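Long-range contacts in sugar ABC transporter, sugar-binding protein (Streptococcus pneumoniae, PDB 2HEU), which probably binds raffinose-type sugars outside the cell and hands them to an ABC importer: residues N205-S210 with G387-L392; A370-L375 with N393-P398. One frame throughout, in Å; residues are numbered along the deposited sequence. Where two conformers were deposited one is given.

Contact 1 (N205-S210 with G387-L392)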
ATOM      1  N   ASN A 205     -19.764  -4.732  19.505  1.00  9.85           N
ATOM      2  CA  ASN A 205     -19.319  -4.395  20.835  1.00 10.20           C
ATOM      3  C   ASN A 205     -18.385  -5.455  21.436  1.00 10.26           C
ATOM      4  O   ASN A 205     -18.146  -5.400  22.637  1.00 12.83           O
ATOM      5  CB  ASN A 205     -20.451  -4.067  21.780  1.00 10.98           C
ATOM      6  CG  ASN A 205     -21.187  -2.829  21.276  1.00 11.32           C
ATOM      7  OD1 ASN A 205     -22.482  -2.821  21.152  1.00 15.13           O
ATOM      8  ND2 ASN A 205     -20.454  -1.819  20.957  1.00 10.46           N
ATOM      9  N   ALA A 206     -17.765  -6.324  20.626  1.00  9.44           N
ATOM     10  CA  ALA A 206     -16.929  -7.359  21.178  1.00 10.81           C
ATOM     11  C   ALA A 206     -15.497  -6.926  21.423  1.00 10.35           C
ATOM     12  O   ALA A 206     -14.752  -7.682  22.035  1.00 16.51           O
ATOM     13  CB  ALA A 206     -16.897  -8.607  20.312  1.00 13.48           C
ATOM     14  N   ILE A 207     -15.110  -5.773  21.011  1.00  9.60           N
ATOM     15  CA  ILE A 207     -13.748  -5.312  21.262  1.00  9.99           C
ATOM     16  C   ILE A 207     -13.727  -4.732  22.670  1.00  9.57           C
ATOM     17  O   ILE A 207     -14.484  -3.787  22.941  1.00 10.40           O
ATOM     18  CB  ILE A 207     -13.295  -4.268  20.204  1.00  9.84           C
ATOM     19  CG1 ILE A 207     -13.383  -4.880  18.785  1.00 10.23           C
ATOM     20  CG2 ILE A 207     -11.926  -3.672  20.523  1.00 11.19           C
ATOM     21  CD1 ILE A 207     -13.374  -3.854  17.671  1.00 11.76           C
ATOM     22  N   LYS A 208     -12.933  -5.289  23.573  1.00  9.98           N
ATOM     23  CA  LYS A 208     -12.893  -4.849  24.969  0.50  9.35           C
ATOM     24  C   LYS A 208     -11.495  -4.532  25.389  1.00  9.16           C
ATOM     25  O   LYS A 208     -10.523  -5.168  25.007  1.00  9.50           O
ATOM     26  CB  LYS A 208     -13.459  -5.939  25.866  0.50 10.99           C
ATOM     27  CG  LYS A 208     -14.956  -6.057  25.733  0.50 10.73           C
ATOM     28  CD  LYS A 208     -15.513  -7.315  26.370  0.50 14.10           C
ATOM     29  CE  LYS A 208     -15.198  -7.569  27.710  0.50 20.48           C
ATOM     30  NZ  LYS A 208     -15.995  -8.728  28.168  0.50 26.46           N
ATOM     31  N   LEU A 209     -11.401  -3.533  26.267  1.00  9.43           N
ATOM     32  CA  LEU A 209     -10.101  -3.108  26.798  1.00  9.75           C
ATOM     33  C   LEU A 209      -9.356  -4.231  27.482  1.00  9.72           C
ATOM     34  O   LEU A 209      -8.158  -4.292  27.400  1.00 11.02           O
ATOM     35  CB  LEU A 209     -10.341  -1.924  27.749  1.00 10.95           C
ATOM     36  CG  LEU A 209      -9.090  -1.347  28.337  1.00 11.20           C
ATOM     37  CD1 LEU A 209      -8.112  -0.858  27.290  1.00 12.29           C
ATOM     38  CD2 LEU A 209      -9.488  -0.183  29.312  1.00 15.44           C
ATOM     39  N   SER A 210     -10.096  -5.159  28.109  1.00 10.01           N
ATOM     40  CA  SER A 210      -9.505  -6.281  28.790  1.00  9.91           C
ATOM     41  C   SER A 210      -8.974  -7.362  27.884  1.00 10.67           C
ATOM     42  O   SER A 210      -8.320  -8.293  28.327  1.00 11.41           O
ATOM     43  CB  SER A 210     -10.523  -6.864  29.754  1.00 11.89           C
ATOM     44  OG  SER A 210     -11.777  -7.147  29.131  1.00 13.06           O
ATOM     45  N   GLY A 387     -11.343   5.209  25.506  1.00  9.34           N
ATOM     46  CA  GLY A 387     -11.861   5.971  24.412  1.00 10.06           C
ATOM     47  C   GLY A 387     -11.549   5.340  23.069  1.00  8.80           C
ATOM     48  O   GLY A 387     -12.355   5.313  22.161  1.00  9.72           O
ATOM     49  N   MET A 388     -10.308   4.828  22.915  1.00  8.60           N
ATOM     50  CA  MET A 388      -9.934   4.165  21.676  1.00  8.31           C
ATOM     51  C   MET A 388     -10.759   2.902  21.454  1.00  8.15           C
ATOM     52  O   MET A 388     -11.209   2.644  20.345  1.00  7.97           O
ATOM     53  CB  MET A 388      -8.409   3.884  21.642  1.00  8.12           C
ATOM     54  CG  MET A 388      -7.992   3.209  20.371  1.00  8.13           C
ATOM     55  SD  MET A 388      -6.238   3.171  20.072  1.00  8.66           S
ATOM     56  CE  MET A 388      -5.612   2.116  21.372  1.00 10.65           C
ATOM     57  N   VAL A 389     -10.948   2.091  22.501  1.00  8.19           N
ATOM     58  CA  VAL A 389     -11.818   0.916  22.398  1.00  8.37           C
ATOM     59  C   VAL A 389     -13.210   1.323  22.003  1.00  8.44           C
ATOM     60  O   VAL A 389     -13.825   0.707  21.109  1.00  8.69           O
ATOM     61  CB  VAL A 389     -11.775   0.129  23.707  1.00  8.94           C
ATOM     62  CG1 VAL A 389     -12.854  -0.954  23.709  1.00 10.74           C
ATOM     63  CG2 VAL A 389     -10.391  -0.467  23.938  1.00  9.84           C
ATOM     64  N   ASN A 390     -13.756   2.335  22.641  1.00  8.37           N
ATOM     65  CA  ASN A 390     -15.072   2.806  22.289  1.00  9.02           C
ATOM     66  C   ASN A 390     -15.148   3.234  20.832  1.00  8.19           C
ATOM     67  O   ASN A 390     -16.115   2.926  20.105  1.00  9.40           O
ATOM     68  CB  ASN A 390     -15.465   3.940  23.213  1.00 10.35           C
ATOM     69  CG  ASN A 390     -15.742   3.514  24.640  1.00 10.50           C
ATOM     70  OD1 ASN A 390     -15.875   2.327  24.927  1.00 11.22           O
ATOM     71  ND2 ASN A 390     -15.780   4.497  25.522  1.00 12.00           N
ATOM     72  N   ASP A 391     -14.119   3.956  20.362  1.00  8.72           N
ATOM     73  CA  ASP A 391     -14.036   4.375  18.975  1.00  8.55           C
ATOM     74  C   ASP A 391     -13.991   3.211  18.022  1.00  7.71           C
ATOM     75  O   ASP A 391     -14.579   3.261  16.929  1.00  8.53           O
ATOM     76  CB  ASP A 391     -12.799   5.252  18.750  1.00  9.68           C
ATOM     77  CG  ASP A 391     -12.808   6.608  19.384  1.00 11.13           C
ATOM     78  OD1 ASP A 391     -13.843   7.093  19.782  1.00 14.48           O
ATOM     79  OD2 ASP A 391     -11.695   7.218  19.399  1.00 13.53           O
ATOM     80  N   LEU A 392     -13.236   2.195  18.360  1.00  7.86           N
ATOM     81  CA  LEU A 392     -13.149   0.994  17.517  1.00  8.14           C
ATOM     82  C   LEU A 392     -14.506   0.361  17.386  1.00  7.92           C
ATOM     83  O   LEU A 392     -14.944   0.020  16.273  1.00  8.03           O
ATOM     84  CB  LEU A 392     -12.147  -0.028  18.115  1.00  8.19           C
ATOM     85  CG  LEU A 392     -10.659   0.362  17.916  1.00  8.05           C
ATOM     86  CD1 LEU A 392      -9.806  -0.373  18.907  1.00  9.15           C
ATOM     87  CD2 LEU A 392     -10.202   0.071  16.495  1.00  8.59           C
TER
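Val389 lays its two methyl groups against the backbone of Ile207 to Leu209, where an irregular loop runs past the last long helix, 385-396, of this periplasmic-binding-protein fold. The loop links helix 192-199 to helix 212-222, and against 387-392 its residues 205-210 make only van der Waals contact, without a hydrogen bond. The two methyls of Val389 divide the work. CG1, anti to the backbone N (chi1 170°), reaches Ile207 O at 3.4 Å and also lies near Leu209 N. CG2 packs against Leu209, 3.9 Å from its CA, and takes the side chain of Leu209 as well: CD1 of Leu209 comes within 4.1 Å of CG2 of Val389, the two side chains crossing at about a right angle. The oxygen of Ile207 that CG1 touches accepts a hydrogen bond from Asn393 ND2, one turn on from Val389. A polar backbone atom in a largely apolar contact is thus satisfied by the same helix. Met214 of helix 212-222 packs on both Val389 and Leu392, while Tyr198 and Leu199 of helix 192-199 back Ile207, placing the contact among three helices. The side chain of Lys208 leaves the backbone away from the helix, and its backbone N is bonded to Asp211 OD2. Further along the helix Ile207 meets Leu392. With CG1 beside its own backbone N (chi1 -58°), the chain of Ile207 ends with CD1 4.0 Å from Leu392 CB.

Contact 2 (A370-L375 with N393-P398)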
ATOM      1  N   ALA A 370     -11.523   6.246   7.170  1.00 10.23           N
ATOM      2  CA  ALA A 370     -11.050   7.466   7.777  1.00 10.55           C
ATOM      3  C   ALA A 370     -11.201   7.445   9.304  1.00  9.46           C
ATOM      4  O   ALA A 370     -10.321   7.943  10.002  1.00 10.04           O
ATOM      5  CB  ALA A 370     -11.831   8.721   7.225  1.00 12.60           C
ATOM      6  N   ASP A 371     -12.298   6.914   9.829  1.00  9.40           N
ATOM      7  CA  ASP A 371     -12.481   6.915  11.251  1.00  9.19           C
ATOM      8  C   ASP A 371     -11.493   6.042  11.991  1.00  8.56           C
ATOM      9  O   ASP A 371     -11.200   6.279  13.181  1.00  9.08           O
ATOM     10  CB  ASP A 371     -13.903   6.586  11.649  1.00  9.37           C
ATOM     11  CG  ASP A 371     -14.924   7.647  11.307  1.00 11.32           C
ATOM     12  OD1 ASP A 371     -14.554   8.710  10.779  1.00 14.89           O
ATOM     13  OD2 ASP A 371     -16.130   7.400  11.539  1.00 12.81           O
ATOM     14  N   PHE A 372     -10.937   5.038  11.316  1.00  8.46           N
ATOM     15  CA  PHE A 372      -9.876   4.216  11.872  1.00  8.22           C
ATOM     16  C   PHE A 372      -8.605   5.045  11.955  1.00  8.03           C
ATOM     17  O   PHE A 372      -7.851   5.008  12.966  1.00  7.92           O
ATOM     18  CB  PHE A 372      -9.639   2.942  11.039  1.00  8.01           C
ATOM     19  CG  PHE A 372      -8.639   2.033  11.631  1.00  8.57           C
ATOM     20  CD1 PHE A 372      -8.964   1.126  12.644  1.00  8.51           C
ATOM     21  CD2 PHE A 372      -7.308   2.036  11.187  1.00  8.50           C
ATOM     22  CE1 PHE A 372      -8.003   0.268  13.181  1.00  9.11           C
ATOM     23  CE2 PHE A 372      -6.349   1.207  11.735  1.00  9.35           C
ATOM     24  CZ  PHE A 372      -6.708   0.295  12.712  1.00  8.60           C
ATOM     25  N   HIS A 373      -8.299   5.831  10.903  1.00  8.24           N
ATOM     26  CA  HIS A 373      -7.148   6.758  10.986  1.00  8.50           C
ATOM     27  C   HIS A 373      -7.303   7.650  12.190  1.00  8.35           C
ATOM     28  O   HIS A 373      -6.389   7.858  13.008  1.00  8.67           O
ATOM     29  CB  HIS A 373      -7.043   7.628   9.727  1.00  8.60           C
ATOM     30  CG  HIS A 373      -7.080   6.890   8.432  1.00  9.02           C
ATOM     31  ND1 HIS A 373      -7.243   7.596   7.286  1.00 10.53           N
ATOM     32  CD2 HIS A 373      -7.004   5.573   8.123  1.00 10.09           C
ATOM     33  CE1 HIS A 373      -7.259   6.716   6.302  1.00 11.06           C
ATOM     34  NE2 HIS A 373      -7.065   5.485   6.743  1.00 10.80           N
ATOM     35  N   THR A 374      -8.494   8.247  12.332  1.00  8.54           N
ATOM     36  CA  THR A 374      -8.744   9.241  13.365  1.00  9.08           C
ATOM     37  C   THR A 374      -8.575   8.621  14.761  1.00  7.98           C
ATOM     38  O   THR A 374      -7.980   9.234  15.630  1.00  8.41           O
ATOM     39  CB  THR A 374     -10.138   9.841  13.192  1.00 10.52           C
ATOM     40  OG1 THR A 374     -10.170  10.478  11.917  1.00 11.07           O
ATOM     41  CG2 THR A 374     -10.547  10.760  14.323  1.00 11.36           C
ATOM     42  N   LEU A 375      -9.180   7.438  14.998  1.00  8.15           N
ATOM     43  CA  LEU A 375      -9.073   6.878  16.343  1.00  8.08           C
ATOM     44  C   LEU A 375      -7.622   6.540  16.672  1.00  8.06           C
ATOM     45  O   LEU A 375      -7.203   6.625  17.840  1.00  8.56           O
ATOM     46  CB  LEU A 375      -9.998   5.694  16.530  1.00  8.58           C
ATOM     47  CG  LEU A 375      -9.728   4.397  15.758  1.00  8.58           C
ATOM     48  CD1 LEU A 375      -8.704   3.494  16.447  1.00  9.50           C
ATOM     49  CD2 LEU A 375     -11.015   3.621  15.477  1.00  9.68           C
ATOM     50  N   ASN A 393     -15.224   0.147  18.500  1.00  8.13           N
ATOM     51  CA  ASN A 393     -16.565  -0.430  18.358  1.00  8.55           C
ATOM     52  C   ASN A 393     -17.495   0.494  17.578  1.00  8.12           C
ATOM     53  O   ASN A 393     -18.313   0.009  16.772  1.00  8.96           O
ATOM     54  CB  ASN A 393     -17.189  -0.793  19.702  1.00  9.41           C
ATOM     55  CG  ASN A 393     -16.526  -2.031  20.287  1.00  8.97           C
ATOM     56  OD1 ASN A 393     -16.505  -3.114  19.682  1.00  9.93           O
ATOM     57  ND2 ASN A 393     -15.940  -1.880  21.480  1.00 11.05           N
ATOM     58  N   ALA A 394     -17.415   1.792  17.790  1.00  8.66           N
ATOM     59  CA  ALA A 394     -18.294   2.681  17.061  1.00  8.45           C
ATOM     60  C   ALA A 394     -18.072   2.592  15.582  1.00  8.77           C
ATOM     61  O   ALA A 394     -19.003   2.669  14.783  1.00  9.03           O
ATOM     62  CB  ALA A 394     -18.143   4.124  17.559  1.00 10.03           C
ATOM     63  N   PHE A 395     -16.801   2.422  15.185  1.00  8.40           N
ATOM     64  CA  PHE A 395     -16.432   2.320  13.759  1.00  8.54           C
ATOM     65  C   PHE A 395     -16.828   0.997  13.154  1.00  8.28           C
ATOM     66  O   PHE A 395     -17.343   0.957  12.042  1.00  8.78           O
ATOM     67  CB  PHE A 395     -14.902   2.532  13.671  1.00  8.35           C
ATOM     68  CG  PHE A 395     -14.333   2.332  12.299  1.00  8.58           C
ATOM     69  CD1 PHE A 395     -14.755   3.101  11.236  1.00  9.80           C
ATOM     70  CD2 PHE A 395     -13.369   1.357  12.075  1.00  8.73           C
ATOM     71  CE1 PHE A 395     -14.192   2.922   9.966  1.00 10.02           C
ATOM     72  CE2 PHE A 395     -12.832   1.184  10.825  1.00  9.72           C
ATOM     73  CZ  PHE A 395     -13.216   1.948   9.782  1.00  9.64           C
ATOM     74  N   PHE A 396     -16.597  -0.124  13.871  1.00  8.34           N
ATOM     75  CA  PHE A 396     -16.869  -1.431  13.296  1.00  8.46           C
ATOM     76  C   PHE A 396     -18.295  -1.854  13.474  1.00  8.83           C
ATOM     77  O   PHE A 396     -18.804  -2.650  12.627  1.00  9.07           O
ATOM     78  CB  PHE A 396     -15.889  -2.497  13.837  1.00  8.40           C
ATOM     79  CG  PHE A 396     -14.490  -2.332  13.292  1.00  8.08           C
ATOM     80  CD1 PHE A 396     -14.253  -2.560  11.926  1.00  8.74           C
ATOM     81  CD2 PHE A 396     -13.437  -1.928  14.084  1.00  8.70           C
ATOM     82  CE1 PHE A 396     -13.008  -2.384  11.382  1.00  9.26           C
ATOM     83  CE2 PHE A 396     -12.169  -1.749  13.556  1.00  8.81           C
ATOM     84  CZ  PHE A 396     -11.978  -1.972  12.191  1.00  9.36           C
ATOM     85  N   ASN A 397     -19.015  -1.406  14.493  1.00  8.45           N
ATOM     86  CA  ASN A 397     -20.400  -1.863  14.695  1.00  8.51           C
ATOM     87  C   ASN A 397     -21.246  -1.711  13.451  1.00  9.12           C
ATOM     88  O   ASN A 397     -22.017  -2.657  13.155  1.00 10.27           O
ATOM     89  CB  ASN A 397     -21.039  -1.148  15.894  1.00  9.27           C
ATOM     90  CG  ASN A 397     -20.571  -1.708  17.228  1.00  8.97           C
ATOM     91  OD1 ASN A 397     -20.024  -2.815  17.341  1.00  9.44           O
ATOM     92  ND2 ASN A 397     -20.894  -0.960  18.255  1.00  8.95           N
ATOM     93  N   PRO A 398     -21.254  -0.598  12.733  1.00  9.45           N
ATOM     94  CA  PRO A 398     -22.157  -0.482  11.566  1.00 10.54           C
ATOM     95  C   PRO A 398     -21.853  -1.525  10.498  1.00 10.16           C
ATOM     96  O   PRO A 398     -22.730  -1.867   9.688  1.00 12.35           O
ATOM     97  CB  PRO A 398     -21.969   0.935  11.087  1.00 10.65           C
ATOM     98  CG  PRO A 398     -21.486   1.663  12.306  1.00 10.98           C
ATOM     99  CD  PRO A 398     -20.568   0.674  13.012  1.00  9.28           C
TER
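Phe395 presents one face of its ring to the start of helix 370-382, at Asp371 and Phe372. The backbone N of Phe372 stands 4.0 Å above the ring plane, over its centre, so the aromatic face is set against main chain as well as side chains. CG anti to the backbone N (chi1 174°) carries the ring toward helix 370-382.

Aliphatic carbons make the closest side-chain approaches to that ring. CB of Asp371 lies 3.6 Å from Phe395 CD1, and CB of Phe372 lies 3.7 Å from Phe395 CE2, over the same face but near the opposite rim. Leu375, a turn along, adds a looser touch, its CD2 4.4 Å from Phe395 CB.

Between aromatic rings the contact is lighter: Phe372 CD1 and Phe396 CZ meet obliquely at 4.3 Å. Within its own helix Phe396 lies under its neighbour, with Phe395 CD2 3.5 Å above the centre of its ring. Trp366 joins the cluster, edge-to-face with both Phe395 and Phe396.

Helices 370-382 and 385-396 form a helical hairpin here, and helix 178-189 covers Phe372 through Asn178, Asn181 and Gln182.

Both contacts use helix 385-396 and are mostly buried, each with one exposed residue at its margin: Lys208 in contact 1, Asp371 in contact 2. Their partners differ. Contact 1 brings in a loop from far back in the chain and is aliphatic, with methyl groups on main chain; contact 2 pairs the helix with its close neighbour in sequence and is largely aromatic. Contact 2 also lies somewhat deeper: its centre is about 20 Å from the centre of the chain, against about 26 Å for contact 1. The two centres are about 10 Å apart, and asparagines join them: besides the bond made by Asn393, Asn397 OD1 probably accepts one from Asn205 N at 2.9 Å.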